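Local structure of telomerase reverse transcriptase (Candida tropicalis MYA-3404, 6ZD1) at residues E84-I89 against A178-T183. The protein probably extends chromosome ends as the catalytic reverse transcriptase of telomerase, adding short DNA repeats copied from a template in the enzyme's RNA. Numbering follows the deposited sequence.
Sequences EVVLII and AFWYVT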
ATOM      1  N   GLU A  84      -4.534   2.534 -26.815  1.00 76.04           N
ATOM      2  CA  GLU A  84      -4.383   2.647 -28.263  1.00 72.40           C
ATOM      3  C   GLU A  84      -2.914   2.744 -28.656  1.00 72.36           C
ATOM      4  O   GLU A  84      -2.479   2.096 -29.613  1.00 72.06           O
ATOM      5  CB  GLU A  84      -5.166   3.855 -28.780  1.00 75.13           C
ATOM      6  CG  GLU A  84      -5.221   3.955 -30.299  1.00 92.41           C
ATOM      7  CD  GLU A  84      -6.056   5.126 -30.786  1.00102.47           C
ATOM      8  OE1 GLU A  84      -6.406   5.995 -29.958  1.00104.80           O
ATOM      9  OE2 GLU A  84      -6.364   5.176 -31.996  1.00101.89           O
ATOM     10  N   VAL A  85      -2.131   3.538 -27.919  1.00 72.31           N
ATOM     11  CA  VAL A  85      -0.702   3.652 -28.210  1.00 70.79           C
ATOM     12  C   VAL A  85      -0.020   2.298 -28.063  1.00 67.49           C
ATOM     13  O   VAL A  85       0.771   1.884 -28.918  1.00 66.28           O
ATOM     14  CB  VAL A  85      -0.046   4.713 -27.309  1.00 72.26           C
ATOM     15  CG1 VAL A  85       1.468   4.658 -27.448  1.00 68.04           C
ATOM     16  CG2 VAL A  85      -0.553   6.095 -27.668  1.00 75.50           C
ATOM     17  N   VAL A  86      -0.299   1.600 -26.960  1.00 69.61           N
ATOM     18  CA  VAL A  86       0.340   0.310 -26.705  1.00 66.17           C
ATOM     19  C   VAL A  86       0.017  -0.682 -27.818  1.00 65.03           C
ATOM     20  O   VAL A  86       0.909  -1.343 -28.361  1.00 63.04           O
ATOM     21  CB  VAL A  86      -0.074  -0.226 -25.323  1.00 70.81           C
ATOM     22  CG1 VAL A  86       0.452  -1.635 -25.122  1.00 58.88           C
ATOM     23  CG2 VAL A  86       0.440   0.702 -24.232  1.00 58.87           C
ATOM     24  N   LEU A  87      -1.264  -0.794 -28.183  1.00 71.94           N
ATOM     25  CA  LEU A  87      -1.650  -1.764 -29.205  1.00 64.28           C
ATOM     26  C   LEU A  87      -1.119  -1.377 -30.579  1.00 69.73           C
ATOM     27  O   LEU A  87      -0.819  -2.256 -31.396  1.00 65.39           O
ATOM     28  CB  LEU A  87      -3.171  -1.912 -29.244  1.00 70.59           C
ATOM     29  CG  LEU A  87      -3.810  -2.471 -27.970  1.00 84.00           C
ATOM     30  CD1 LEU A  87      -5.306  -2.686 -28.158  1.00 65.34           C
ATOM     31  CD2 LEU A  87      -3.120  -3.764 -27.550  1.00 73.06           C
ATOM     32  N   ILE A  88      -0.986  -0.077 -30.848  1.00 67.00           N
ATOM     33  CA  ILE A  88      -0.406   0.362 -32.112  1.00 69.66           C
ATOM     34  C   ILE A  88       1.062  -0.040 -32.190  1.00 70.31           C
ATOM     35  O   ILE A  88       1.540  -0.489 -33.240  1.00 72.29           O
ATOM     36  CB  ILE A  88      -0.599   1.882 -32.284  1.00 74.89           C
ATOM     37  CG1 ILE A  88      -2.039   2.188 -32.710  1.00 74.34           C
ATOM     38  CG2 ILE A  88       0.400   2.452 -33.284  1.00 70.45           C
ATOM     39  CD1 ILE A  88      -2.340   3.664 -32.844  1.00 74.54           C
ATOM     40  N   ILE A  89       1.799   0.107 -31.084  1.00 64.75           N
ATOM     41  CA  ILE A  89       3.182  -0.366 -31.048  1.00 71.36           C
ATOM     42  C   ILE A  89       3.226  -1.880 -31.225  1.00 69.20           C
ATOM     43  O   ILE A  89       4.018  -2.409 -32.014  1.00 65.67           O
ATOM     44  CB  ILE A  89       3.870   0.068 -29.742  1.00 69.78           C
ATOM     45  CG1 ILE A  89       3.756   1.579 -29.538  1.00 63.98           C
ATOM     46  CG2 ILE A  89       5.338  -0.331 -29.765  1.00 57.04           C
ATOM     47  CD1 ILE A  89       4.763   2.376 -30.300  1.00 70.94           C
ATOM     48  N   ALA A 178       8.665   3.410 -21.363  1.00 54.86           N
ATOM     49  CA  ALA A 178       9.249   4.318 -22.343  1.00 56.84           C
ATOM     50  C   ALA A 178       8.494   5.641 -22.403  1.00 64.46           C
ATOM     51  O   ALA A 178       9.102   6.700 -22.592  1.00 57.99           O
ATOM     52  CB  ALA A 178       9.275   3.656 -23.719  1.00 50.54           C
ATOM     53  N   PHE A 179       7.170   5.603 -22.253  1.00 50.94           N
ATOM     54  CA  PHE A 179       6.352   6.781 -22.491  1.00 57.46           C
ATOM     55  C   PHE A 179       5.758   7.400 -21.237  1.00 62.12           C
ATOM     56  O   PHE A 179       5.561   8.617 -21.207  1.00 60.90           O
ATOM     57  CB  PHE A 179       5.212   6.449 -23.466  1.00 61.77           C
ATOM     58  CG  PHE A 179       5.679   6.144 -24.864  1.00 59.81           C
ATOM     59  CD1 PHE A 179       6.036   7.166 -25.728  1.00 67.75           C
ATOM     60  CD2 PHE A 179       5.761   4.837 -25.315  1.00 62.89           C
ATOM     61  CE1 PHE A 179       6.469   6.890 -27.011  1.00 70.16           C
ATOM     62  CE2 PHE A 179       6.192   4.555 -26.600  1.00 60.87           C
ATOM     63  CZ  PHE A 179       6.545   5.581 -27.446  1.00 58.54           C
ATOM     64  N   TRP A 180       5.464   6.613 -20.204  1.00 57.02           N
ATOM     65  CA  TRP A 180       4.704   7.124 -19.073  1.00 62.54           C
ATOM     66  C   TRP A 180       5.379   6.816 -17.744  1.00 58.11           C
ATOM     67  O   TRP A 180       6.066   5.803 -17.583  1.00 51.97           O
ATOM     68  CB  TRP A 180       3.281   6.540 -19.039  1.00 63.22           C
ATOM     69  CG  TRP A 180       2.431   6.840 -20.241  1.00 67.86           C
ATOM     70  CD1 TRP A 180       1.719   7.983 -20.482  1.00 71.94           C
ATOM     71  CD2 TRP A 180       2.171   5.966 -21.347  1.00 66.30           C
ATOM     72  NE1 TRP A 180       1.044   7.879 -21.678  1.00 73.70           N
ATOM     73  CE2 TRP A 180       1.306   6.650 -22.227  1.00 74.60           C
ATOM     74  CE3 TRP A 180       2.593   4.676 -21.683  1.00 62.18           C
ATOM     75  CZ2 TRP A 180       0.856   6.084 -23.420  1.00 74.38           C
ATOM     76  CZ3 TRP A 180       2.143   4.119 -22.871  1.00 65.13           C
ATOM     77  CH2 TRP A 180       1.287   4.822 -23.722  1.00 67.18           C
ATOM     78  N   TYR A 181       5.140   7.701 -16.780  1.00 60.10           N
ATOM     79  CA  TYR A 181       5.335   7.413 -15.368  1.00 57.20           C
ATOM     80  C   TYR A 181       3.975   7.040 -14.801  1.00 63.70           C
ATOM     81  O   TYR A 181       2.990   7.750 -15.038  1.00 68.13           O
ATOM     82  CB  TYR A 181       5.915   8.625 -14.634  1.00 60.21           C
ATOM     83  CG  TYR A 181       6.052   8.436 -13.139  1.00 71.22           C
ATOM     84  CD1 TYR A 181       7.213   7.905 -12.589  1.00 72.84           C
ATOM     85  CD2 TYR A 181       5.023   8.793 -12.276  1.00 68.10           C
ATOM     86  CE1 TYR A 181       7.344   7.731 -11.225  1.00 69.95           C
ATOM     87  CE2 TYR A 181       5.143   8.619 -10.913  1.00 64.83           C
ATOM     88  CZ  TYR A 181       6.305   8.089 -10.392  1.00 59.09           C
ATOM     89  OH  TYR A 181       6.427   7.919  -9.032  1.00 67.17           O
ATOM     90  N   VAL A 182       3.910   5.919 -14.086  1.00 69.97           N
ATOM     91  CA  VAL A 182       2.646   5.379 -13.594  1.00 62.98           C
ATOM     92  C   VAL A 182       2.657   5.407 -12.074  1.00 62.56           C
ATOM     93  O   VAL A 182       3.525   4.794 -11.437  1.00 61.01           O
ATOM     94  CB  VAL A 182       2.398   3.954 -14.109  1.00 57.17           C
ATOM     95  CG1 VAL A 182       1.003   3.491 -13.718  1.00 66.24           C
ATOM     96  CG2 VAL A 182       2.589   3.892 -15.615  1.00 55.84           C
ATOM     97  N   THR A 183       1.676   6.097 -11.496  1.00 67.07           N
ATOM     98  CA  THR A 183       1.488   6.174 -10.056  1.00 73.08           C
ATOM     99  C   THR A 183       0.012   6.002  -9.742  1.00 72.90           C
ATOM    100  O   THR A 183      -0.844   6.488 -10.486  1.00 73.73           O
ATOM    101  CB  THR A 183       1.994   7.512  -9.495  1.00 73.89           C
ATOM    102  OG1 THR A 183       1.585   7.649  -8.128  1.00 78.35           O
ATOM    103  CG2 THR A 183       1.442   8.673 -10.309  1.00 78.02           C
TER
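Val85, on helix 79-93, meets the far end of the Trp180 indole with two carbons: CB lies in the ring plane at its edge, 3.8 Å from Trp180 CH2, and CG1 stands 3.7 Å from the same CH2. CG1 is anti to the backbone N (chi1 170°), which swings this methyl to Trp180; it approaches the ring obliquely. One residue on, Val86 sends CG2, the branch beside its backbone N, to Trp180 CZ3 at a looser 4.1 Å. The two valines thus meet the CZ3-CH2 side of the six-membered ring, while Val86 also touches Ile112 and Leu116 of helix 104-117. Trp180 is the first residue to leave helical geometry after helix 158-179 and opens strand 180-184, which pairs antiparallel with strand 193-197. Phe179 CB lies 3.6 Å above one face of the Trp180 ring, offset toward the rim; Tyr195 meets the indole edge-to-face. The contact therefore joins a helix to a helix-to-strand junction within the RNA-binding domain. Carbon alone meets carbon here, in a buried setting, so the attachment rests on dispersion and exclusion of water, and the indole NE1 has a weak hydrogen bond to Thr77 OG1, away from the valines.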